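Local atomic coordinates of substrate binding periplasmic protein (Ralstonia solanacearum, PDB entry 3LOP), a protein that binds leucine and probably serves as a periplasmic receptor that captures amino acids for a membrane transporter. Residues G40-G44 against E45-L49; A176-P179 against R180-N184; G289-A292 against A293-A297; E310-R313 against H314-E318. All coordinates share one frame; numbering follows the deposited sequence.

How the interactions relate
The four interactions follow one another along the chain in numerical order. Interactions 1, 3 and 4 lie on the same side of the chain's centre: helix 284-303, which carries interaction 3, touches Ile42 of interaction 1 through Ala297 and Val312 of interaction 4 through Leu296. Their centres are about 14 Å (1 and 3) and 15 Å (3 and 4) apart. Interaction 2 stands apart, at the end of an edge strand of the four-stranded sheet, its centre about 41 Å from that of interaction 1. Interaction 1 leads into an edge strand of the five-stranded sheet. The contacts thus sample both sheet-bearing lobes of a periplasmic binding protein, between which such proteins hold their ligand.

Interaction 1: residues G40-G44 against E45-L49; sequences GGING and ETIRL. With EDO (1,2-ethanediol), chain C.
Ile42 and Glu45 pair across a type I' beta turn, Asn43 and Gly44 forming its corner, in a tight turn closed by a single bridge that carries the chain from helix 19-38 into strand 47-53. The bridge is an antiparallel, hydrogen-bonded pair. Ile42 N donates to Glu45 O over 2.9 Å in a nearly straight bond lying in the carbonyl plane. The return bond, Glu45 N to Ile42 O at 2.8 Å, is bent instead, its donor standing well above the carbonyl plane. Positive phi at both Asn43 and Gly44 gives the turn its handedness.

Glu45 is the residue most enclosed by the contact. Its CB sits 3.2 Å from Ile42 O, and the extended chain beyond CG carries the carboxylate away from the turn, where OE2 accepts a hydrogen bond from the backbone N of Lys306. Before the bridge, Gly41 CA lies 3.3 Å from Glu45 O in a CA-H...O contact, on the same carbonyl that receives Ile42 N. Gly40 ends the preceding helix in a Schellman motif.

Ile42 and Ile47 make the apolar part of the contact. In each, CG1 lies beside the backbone N (chi1 -59° in Ile42), which sends the longer branches toward each other. Both side chains reach Leu36 of helix 19-38, and Ile42 also meets Ala297 and Ile300 of helix 284-303. Farther along the strand, Leu49 N donates to O2 of an ethanediol molecule at 2.9 Å. The isoleucines meet at their terminal methyls, Ile42 CD1 standing 3.5 Å from Ile47 CD1, tighter than usual carbon contact.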
loop_
_atom_site.group_PDB
_atom_site.type_symbol
_atom_site.label_atom_id
_atom_site.label_comp_id
_atom_site.label_asym_id
_atom_site.label_seq_id
_atom_site.Cartn_x
_atom_site.Cartn_y
_atom_site.Cartn_z
ATOM N N GLY A 40 -7.898 -19.408 18.597
ATOM C CA GLY A 40 -7.808 -20.806 18.217
ATOM C C GLY A 40 -6.973 -21.128 16.995
ATOM O O GLY A 40 -6.780 -22.302 16.673
ATOM N N GLY A 41 -6.471 -20.095 16.320
ATOM C CA GLY A 41 -5.626 -20.297 15.153
ATOM C C GLY A 41 -6.394 -20.787 13.962
ATOM O O GLY A 41 -7.561 -20.452 13.807
ATOM N N ILE A 42 -5.739 -21.575 13.120
ATOM C CA ILE A 42 -6.389 -22.110 11.933
ATOM C C ILE A 42 -6.431 -23.627 12.016
ATOM O O ILE A 42 -5.394 -24.288 11.999
ATOM C CB ILE A 42 -5.637 -21.704 10.655
ATOM C CG1 ILE A 42 -5.578 -20.180 10.550
ATOM C CG2 ILE A 42 -6.339 -22.285 9.438
ATOM C CD1 ILE A 42 -4.846 -19.680 9.323
ATOM N N ASN A 43 -7.639 -24.171 12.102
ATOM C CA ASN A 43 -7.825 -25.613 12.197
ATOM C C ASN A 43 -6.963 -26.163 13.334
ATOM O O ASN A 43 -6.346 -27.220 13.211
ATOM C CB ASN A 43 -7.452 -26.288 10.870
ATOM C CG ASN A 43 -8.319 -25.815 9.707
ATOM O OD1 ASN A 43 -9.549 -25.829 9.786
ATOM N ND2 ASN A 43 -7.677 -25.403 8.619
ATOM N N GLY A 44 -6.921 -25.419 14.438
ATOM C CA GLY A 44 -6.148 -25.832 15.596
ATOM C C GLY A 44 -4.650 -25.620 15.478
ATOM O O GLY A 44 -3.889 -26.057 16.339
ATOM N N GLU A 45 -4.216 -24.945 14.421
ATOM C CA GLU A 45 -2.793 -24.706 14.229
ATOM C C GLU A 45 -2.409 -23.253 14.488
ATOM O O GLU A 45 -3.161 -22.335 14.165
ATOM C CB GLU A 45 -2.378 -25.115 12.813
ATOM C CG GLU A 45 -2.663 -26.575 12.492
ATOM C CD GLU A 45 -2.115 -26.998 11.143
ATOM O OE1 GLU A 45 -0.876 -27.032 10.988
ATOM O OE2 GLU A 45 -2.924 -27.294 10.238
ATOM N N THR A 46 -1.235 -23.063 15.084
ATOM C CA THR A 46 -0.710 -21.737 15.403
ATOM C C THR A 46 -0.052 -21.127 14.175
ATOM O O THR A 46 0.698 -21.799 13.469
ATOM C CB THR A 46 0.393 -21.790 16.489
ATOM O OG1 THR A 46 -0.095 -22.433 17.662
ATOM C CG2 THR A 46 0.827 -20.398 16.875
ATOM N N ILE A 47 -0.320 -19.849 13.931
ATOM C CA ILE A 47 0.292 -19.164 12.803
ATOM C C ILE A 47 1.495 -18.392 13.327
ATOM O O ILE A 47 1.408 -17.704 14.343
ATOM C CB ILE A 47 -0.683 -18.170 12.139
ATOM C CG1 ILE A 47 -1.948 -18.901 11.687
ATOM C CG2 ILE A 47 0.000 -17.485 10.957
ATOM C CD1 ILE A 47 -1.698 -20.043 10.715
ATOM N N ARG A 48 2.628 -18.531 12.648
ATOM C CA ARG A 48 3.832 -17.821 13.046
ATOM C C ARG A 48 4.235 -16.875 11.931
ATOM O O ARG A 48 4.455 -17.301 10.798
ATOM C CB ARG A 48 4.987 -18.792 13.315
ATOM C CG ARG A 48 6.264 -18.075 13.744
ATOM C CD ARG A 48 7.463 -19.001 13.884
ATOM N NE ARG A 48 7.875 -19.576 12.607
ATOM C CZ ARG A 48 9.093 -20.044 12.359
ATOM N NH1 ARG A 48 10.025 -20.004 13.301
ATOM N NH2 ARG A 48 9.382 -20.553 11.169
ATOM N N LEU A 49 4.313 -15.589 12.252
ATOM C CA LEU A 49 4.720 -14.585 11.277
ATOM C C LEU A 49 6.164 -14.211 11.554
ATOM O O LEU A 49 6.504 -13.811 12.667
ATOM C CB LEU A 49 3.841 -13.337 11.379
ATOM C CG LEU A 49 4.314 -12.129 10.561
ATOM C CD1 LEU A 49 4.303 -12.460 9.074
ATOM C CD2 LEU A 49 3.407 -10.941 10.844
HETATM C C1 EDO C . 1.770 -14.211 14.929
HETATM O O1 EDO C . 2.100 -12.823 14.832
HETATM C C2 EDO C . 2.818 -14.927 15.771
HETATM O O2 EDO C . 4.053 -14.958 15.060
#

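Interaction 2: residues A176-P179 against R180-N184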
loop_
_atom_site.group_PDB
_atom_site.type_symbol
_atom_site.label_atom_id
_atom_site.label_comp_id
_atom_site.label_asym_id
_atom_site.label_seq_id
_atom_site.Cartn_x
_atom_site.Cartn_y
_atom_site.Cartn_z
ATOM N N ALA A 176 8.938 16.923 -11.214
ATOM C CA ALA A 176 10.175 16.997 -10.450
ATOM C C ALA A 176 10.346 15.691 -9.689
ATOM O O ALA A 176 9.381 15.137 -9.165
ATOM C CB ALA A 176 10.124 18.168 -9.482
ATOM N N SER A 177 11.585 15.216 -9.617
ATOM C CA SER A 177 11.875 13.955 -8.949
ATOM C C SER A 177 12.666 14.086 -7.655
ATOM O O SER A 177 13.129 15.165 -7.293
ATOM C CB SER A 177 12.654 13.052 -9.902
ATOM O OG SER A 177 13.941 13.593 -10.157
ATOM N N TYR A 178 12.804 12.959 -6.965
ATOM C CA TYR A 178 13.576 12.871 -5.731
ATOM C C TYR A 178 14.086 11.428 -5.695
ATOM O O TYR A 178 13.454 10.530 -6.248
ATOM C CB TYR A 178 12.703 13.187 -4.509
ATOM C CG TYR A 178 11.726 12.099 -4.142
ATOM C CD1 TYR A 178 12.123 11.014 -3.357
ATOM C CD2 TYR A 178 10.419 12.127 -4.615
ATOM C CE1 TYR A 178 11.239 9.982 -3.060
ATOM C CE2 TYR A 178 9.529 11.100 -4.322
ATOM C CZ TYR A 178 9.947 10.031 -3.547
ATOM O OH TYR A 178 9.079 9.002 -3.272
ATOM N N PRO A 179 15.242 11.188 -5.056
ATOM C CA PRO A 179 15.843 9.848 -4.957
ATOM C C PRO A 179 15.095 8.865 -4.059
ATOM O O PRO A 179 14.659 9.224 -2.969
ATOM C CB PRO A 179 17.248 10.136 -4.421
ATOM C CG PRO A 179 17.484 11.582 -4.772
ATOM C CD PRO A 179 16.153 12.205 -4.510
ATOM N N ARG A 180 14.962 7.620 -4.514
ATOM C CA ARG A 180 14.272 6.608 -3.721
ATOM C C ARG A 180 15.023 6.371 -2.414
ATOM O O ARG A 180 16.242 6.547 -2.340
ATOM C CB ARG A 180 14.155 5.284 -4.495
ATOM C CG ARG A 180 15.385 4.378 -4.406
ATOM C CD ARG A 180 15.252 3.161 -5.313
ATOM N NE ARG A 180 14.047 2.380 -5.038
ATOM C CZ ARG A 180 13.923 1.497 -4.050
ATOM N NH1 ARG A 180 14.936 1.260 -3.225
ATOM N NH2 ARG A 180 12.779 0.849 -3.889
ATOM N N ASN A 181 14.282 5.971 -1.390
ATOM C CA ASN A 181 14.836 5.688 -0.073
ATOM C C ASN A 181 15.402 6.923 0.619
ATOM O O ASN A 181 16.244 6.820 1.511
ATOM C CB ASN A 181 15.905 4.599 -0.166
ATOM C CG ASN A 181 15.565 3.383 0.673
ATOM O OD1 ASN A 181 14.493 3.313 1.279
ATOM N ND2 ASN A 181 16.475 2.417 0.715
ATOM N N THR A 182 14.937 8.092 0.196
ATOM C CA THR A 182 15.366 9.347 0.800
ATOM C C THR A 182 14.162 10.270 0.847
ATOM O O THR A 182 13.093 9.940 0.332
ATOM C CB THR A 182 16.448 10.074 -0.029
ATOM O OG1 THR A 182 15.832 10.719 -1.152
ATOM C CG2 THR A 182 17.501 9.102 -0.523
ATOM N N ALA A 183 14.351 11.426 1.469
ATOM C CA ALA A 183 13.313 12.439 1.557
ATOM C C ALA A 183 13.941 13.738 1.056
ATOM O O ALA A 183 13.560 14.828 1.475
ATOM C CB ALA A 183 12.842 12.595 2.998
ATOM N N ASN A 184 14.917 13.608 0.161
ATOM C CA ASN A 184 15.603 14.773 -0.395
ATOM C C ASN A 184 14.770 15.382 -1.514
ATOM O O ASN A 184 15.030 15.158 -2.698
ATOM C CB ASN A 184 16.986 14.378 -0.919
ATOM C CG ASN A 184 17.895 13.856 0.180
ATOM O OD1 ASN A 184 17.851 14.334 1.314
ATOM N ND2 ASN A 184 18.733 12.884 -0.154
HETATM O O HOH W 1 14.317 16.671 -5.152
#
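The ring of Tyr178 is met obliquely by the carbonyl oxygen of Thr182, 3.9 Å from Tyr178 CE1, where a type II beta turn from Pro179 to Thr182 follows strand 174-178. The ring's far end is held by Gln149 and by the backbone N of Thr205, a residue of the leucine pocket.

A hydroxyl closes the turn more firmly than its backbone does. Thr182 OG1 donates to Pro179 O at 2.6 Å, from a position tilted out of the carbonyl plane, whereas Thr182 N reaches that oxygen only in a weak bond. With chi1 at 77°, OG1 stands between the backbone N and the carbonyl carbon of its own residue; it also lies 3.6 Å from Pro179 CB and weakly accepts Asn184 N.

At the turn's apex, the Arg180 guanidinium forms a salt bridge with Asp151 through NE and a hydrogen bond to Gln56 O through NH1, while Asn181 ND2 binds Glu55 O. Residues 55 and 56 follow strand 47-53 of the other sheet, so these two side chains link the turn to the other lobe, consistent with a closed, leucine-bound form. At its base, one water donates to Ser177 O at 2.9 Å and to Asn184 O at 3.0 Å.

Interaction 3: residues G289-A292 against A293-A297; sequences GFVA and AKVLA
Val291 and Val295, one helical turn apart, adopt the same rotamer, CG1 being anti to the backbone N in both (chi1 168° and 167°). This leaves CG2 of Val295 beside its own backbone N and swings it back over the preceding turn, 3.3 Å from Val291 O. The valine methyls themselves meet loosely, Val291 CG1 lying 4.4 Å from Val295 CG2.

The backbone is regular alpha-helix throughout. Ala293, Lys294, Val295 and Leu296 each donate their backbone N to the carbonyl four residues earlier, as in the bond from Leu296 N to Ala292 O at 3.0 Å. Small side chains keep the turns slim: Ala293 CB rests 3.4 Å from Gly289 O, and Gly289 adds no side chain. Lys294 is fully extended, which carries NZ clear of the helix to a salt bridge with Glu267 and to the carbonyl of Val324.

Different sides of helix 284-303 serve different neighbours. Phe290 meets Tyr32 edge-to-face and also packs on Phe268 of helix 263-275, while Ala293 and Ala297 lie against helix 19-38. Ala292 and Leu296 touch Leu78 of strand 74-78, and Val295 reaches the loop residues Val324 and Phe332.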
loop_
_atom_site.group_PDB
_atom_site.type_symbol
_atom_site.label_atom_id
_atom_site.label_comp_id
_atom_site.label_asym_id
_atom_site.label_seq_id
_atom_site.Cartn_x
_atom_site.Cartn_y
_atom_site.Cartn_z
ATOM N N GLY A 289 -2.187 -4.154 6.242
ATOM C CA GLY A 289 -1.510 -5.358 6.697
ATOM C C GLY A 289 -2.480 -6.342 7.330
ATOM O O GLY A 289 -2.368 -7.557 7.140
ATOM N N PHE A 290 -3.421 -5.806 8.102
ATOM C CA PHE A 290 -4.453 -6.589 8.781
ATOM C C PHE A 290 -5.288 -7.328 7.725
ATOM O O PHE A 290 -5.524 -8.538 7.826
ATOM C CB PHE A 290 -5.336 -5.623 9.585
ATOM C CG PHE A 290 -6.279 -6.283 10.559
ATOM C CD1 PHE A 290 -5.847 -6.649 11.832
ATOM C CD2 PHE A 290 -7.611 -6.479 10.225
ATOM C CE1 PHE A 290 -6.741 -7.196 12.762
ATOM C CE2 PHE A 290 -8.512 -7.027 11.145
ATOM C CZ PHE A 290 -8.075 -7.384 12.414
ATOM N N VAL A 291 -5.718 -6.588 6.707
ATOM C CA VAL A 291 -6.527 -7.144 5.625
ATOM C C VAL A 291 -5.778 -8.210 4.828
ATOM O O VAL A 291 -6.332 -9.266 4.520
ATOM C CB VAL A 291 -7.011 -6.017 4.673
ATOM C CG1 VAL A 291 -7.594 -6.605 3.399
ATOM C CG2 VAL A 291 -8.069 -5.173 5.375
ATOM N N ALA A 292 -4.522 -7.939 4.494
ATOM C CA ALA A 292 -3.736 -8.905 3.736
ATOM C C ALA A 292 -3.594 -10.195 4.534
ATOM O O ALA A 292 -3.753 -11.295 3.995
ATOM C CB ALA A 292 -2.366 -8.331 3.413
ATOM N N ALA A 293 -3.309 -10.056 5.825
ATOM C CA ALA A 293 -3.153 -11.219 6.689
ATOM C C ALA A 293 -4.444 -12.030 6.770
ATOM O O ALA A 293 -4.409 -13.257 6.747
ATOM C CB ALA A 293 -2.719 -10.783 8.085
ATOM N N LYS A 294 -5.583 -11.344 6.853
ATOM C CA LYS A 294 -6.863 -12.037 6.941
ATOM C C LYS A 294 -7.177 -12.787 5.647
ATOM O O LYS A 294 -7.697 -13.899 5.680
ATOM C CB LYS A 294 -7.991 -11.053 7.272
ATOM C CG LYS A 294 -9.307 -11.750 7.580
ATOM C CD LYS A 294 -10.333 -10.799 8.170
ATOM C CE LYS A 294 -11.599 -11.554 8.553
ATOM N NZ LYS A 294 -12.616 -10.647 9.153
ATOM N N VAL A 295 -6.867 -12.175 4.507
ATOM C CA VAL A 295 -7.103 -12.822 3.219
ATOM C C VAL A 295 -6.251 -14.089 3.130
ATOM O O VAL A 295 -6.724 -15.143 2.705
ATOM C CB VAL A 295 -6.746 -11.878 2.050
ATOM C CG1 VAL A 295 -6.694 -12.653 0.740
ATOM C CG2 VAL A 295 -7.781 -10.769 1.953
ATOM N N LEU A 296 -4.987 -13.980 3.532
ATOM C CA LEU A 296 -4.092 -15.129 3.505
ATOM C C LEU A 296 -4.586 -16.205 4.469
ATOM O O LEU A 296 -4.561 -17.390 4.149
ATOM C CB LEU A 296 -2.668 -14.701 3.879
ATOM C CG LEU A 296 -1.628 -15.818 4.021
ATOM C CD1 LEU A 296 -1.548 -16.648 2.740
ATOM C CD2 LEU A 296 -0.276 -15.194 4.340
ATOM N N ALA A 297 -5.042 -15.789 5.647
ATOM C CA ALA A 297 -5.535 -16.734 6.641
ATOM C C ALA A 297 -6.705 -17.560 6.108
ATOM O O ALA A 297 -6.795 -18.754 6.381
ATOM C CB ALA A 297 -5.949 -15.993 7.911
#

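Interaction 4: residues E310-R313 against H314-E318. With NI (nickel (II) ion), chain H.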
loop_
_atom_site.group_PDB
_atom_site.type_symbol
_atom_site.label_atom_id
_atom_site.label_comp_id
_atom_site.label_asym_id
_atom_site.label_seq_id
_atom_site.Cartn_x
_atom_site.Cartn_y
_atom_site.Cartn_z
ATOM N N GLU A 310 1.920 -25.264 -1.989
ATOM C CA GLU A 310 1.111 -25.510 -3.179
ATOM C C GLU A 310 -0.386 -25.431 -2.884
ATOM O O GLU A 310 -1.145 -24.848 -3.656
ATOM C CB GLU A 310 1.456 -26.886 -3.763
ATOM C CG GLU A 310 0.519 -27.383 -4.859
ATOM C CD GLU A 310 0.361 -26.400 -6.005
ATOM O OE1 GLU A 310 1.380 -25.833 -6.453
ATOM O OE2 GLU A 310 -0.785 -26.207 -6.465
ATOM N N GLN A 311 -0.811 -26.014 -1.767
ATOM C CA GLN A 311 -2.221 -25.992 -1.405
ATOM C C GLN A 311 -2.700 -24.579 -1.094
ATOM O O GLN A 311 -3.822 -24.208 -1.429
ATOM C CB GLN A 311 -2.476 -26.904 -0.204
ATOM C CG GLN A 311 -2.307 -28.380 -0.514
ATOM C CD GLN A 311 -2.484 -29.250 0.712
ATOM O OE1 GLN A 311 -1.771 -29.094 1.703
ATOM N NE2 GLN A 311 -3.437 -30.173 0.650
ATOM N N VAL A 312 -1.847 -23.788 -0.457
ATOM C CA VAL A 312 -2.215 -22.420 -0.129
ATOM C C VAL A 312 -2.326 -21.599 -1.416
ATOM O O VAL A 312 -3.238 -20.791 -1.569
ATOM C CB VAL A 312 -1.180 -21.790 0.836
ATOM C CG1 VAL A 312 -1.460 -20.307 1.021
ATOM C CG2 VAL A 312 -1.240 -22.505 2.180
ATOM N N ARG A 313 -1.402 -21.815 -2.347
ATOM C CA ARG A 313 -1.436 -21.101 -3.621
ATOM C C ARG A 313 -2.747 -21.437 -4.329
ATOM O O ARG A 313 -3.455 -20.562 -4.824
ATOM C CB ARG A 313 -0.262 -21.537 -4.503
ATOM C CG ARG A 313 -0.182 -20.811 -5.838
ATOM C CD ARG A 313 0.693 -21.573 -6.821
ATOM N NE ARG A 313 0.087 -22.853 -7.180
ATOM C CZ ARG A 313 -1.031 -22.977 -7.890
ATOM N NH1 ARG A 313 -1.669 -21.899 -8.326
ATOM N NH2 ARG A 313 -1.519 -24.181 -8.157
ATOM N N HIS A 314 -3.062 -22.725 -4.358
ATOM C CA HIS A 314 -4.272 -23.216 -4.996
ATOM C C HIS A 314 -5.503 -22.544 -4.389
ATOM O O HIS A 314 -6.375 -22.053 -5.106
ATOM C CB HIS A 314 -4.340 -24.731 -4.810
ATOM C CG HIS A 314 -5.386 -25.401 -5.638
ATOM N ND1 HIS A 314 -6.734 -25.211 -5.432
ATOM C CD2 HIS A 314 -5.281 -26.274 -6.667
ATOM C CE1 HIS A 314 -7.413 -25.941 -6.297
ATOM N NE2 HIS A 314 -6.556 -26.596 -7.058
ATOM N N ALA A 315 -5.556 -22.509 -3.061
ATOM C CA ALA A 315 -6.676 -21.901 -2.355
ATOM C C ALA A 315 -6.817 -20.422 -2.708
ATOM O O ALA A 315 -7.923 -19.921 -2.897
ATOM C CB ALA A 315 -6.493 -22.073 -0.850
ATOM N N LEU A 316 -5.691 -19.725 -2.799
ATOM C CA LEU A 316 -5.712 -18.309 -3.134
ATOM C C LEU A 316 -6.340 -18.060 -4.501
ATOM O O LEU A 316 -7.165 -17.163 -4.660
ATOM C CB LEU A 316 -4.288 -17.742 -3.109
ATOM C CG LEU A 316 -3.670 -17.526 -1.727
ATOM C CD1 LEU A 316 -2.170 -17.346 -1.855
ATOM C CD2 LEU A 316 -4.310 -16.308 -1.069
ATOM N N THR A 317 -5.960 -18.868 -5.486
ATOM C CA THR A 317 -6.484 -18.702 -6.834
ATOM C C THR A 317 -7.981 -18.967 -6.928
ATOM O O THR A 317 -8.601 -18.656 -7.942
ATOM C CB THR A 317 -5.768 -19.629 -7.841
ATOM O OG1 THR A 317 -6.113 -20.993 -7.577
ATOM C CG2 THR A 317 -4.265 -19.465 -7.737
ATOM N N GLU A 318 -8.568 -19.530 -5.878
ATOM C CA GLU A 318 -9.994 -19.825 -5.921
ATOM C C GLU A 318 -10.863 -18.985 -4.993
ATOM O O GLU A 318 -12.055 -19.253 -4.847
ATOM C CB GLU A 318 -10.214 -21.318 -5.671
ATOM C CG GLU A 318 -9.387 -22.177 -6.613
ATOM C CD GLU A 318 -9.721 -23.646 -6.543
ATOM O OE1 GLU A 318 -9.776 -24.202 -5.425
ATOM O OE2 GLU A 318 -9.914 -24.250 -7.619
HETATM NI NI NI H . -9.619 -26.173 -6.601
HETATM O O HOH W 2 -9.713 -27.424 -4.727
HETATM O O HOH W 3 -9.581 -27.441 -8.518
HETATM O O HOH W 4 -11.891 -25.990 -7.005
#
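Glu310 and His314 are joined first by the backbone, His314 N donating to Glu310 O at 2.9 Å, and the same i to i+4 bond recurs from Ala315, Leu316 and Thr317 through this last part of helix 309-317. Thr317 adds a side-chain bond near the helix end: its OG1 donates to His314 O at 2.7 Å.

Glu310 and Arg313 pair their charges. Arg313 NH2 forms a salt bridge with Glu310 OE2 at 2.7 Å, using the syn lone pair of that oxygen, while a weaker, straight bond from Arg313 NE reaches Glu310 OE1 in the guanidinium plane. The bend of the arginine chain at chi3 (66°) folds the group back along the helix, so that the backbone N of His314 lies over one of its faces and NH1 comes to 3.6 Å from Thr317 CG2.

Apolar contact occupies another side. Val312 and Leu316 lie side by side, pointing the same way, with Val312 CG1 4.2 Å from Leu316 CD1; Val312 packs on Ala303 of helix 284-303 and Leu316 on Ala299.

A metal site lies at the end of the helix. Both carboxylate oxygens of Glu318 chelate a nickel ion, OE2 at 2.2 Å and OE1 at 2.3 Å, and three waters are bound as well. The His314 ring also abuts the nickel, but its closest atom as modelled is a carbon, which leaves the ring's orientation doubtful. Bidentate binding is consistent with an ionised Glu318, probably stabilised by the metal's charge, while the Glu310 carboxylate would be largely balanced by Arg313.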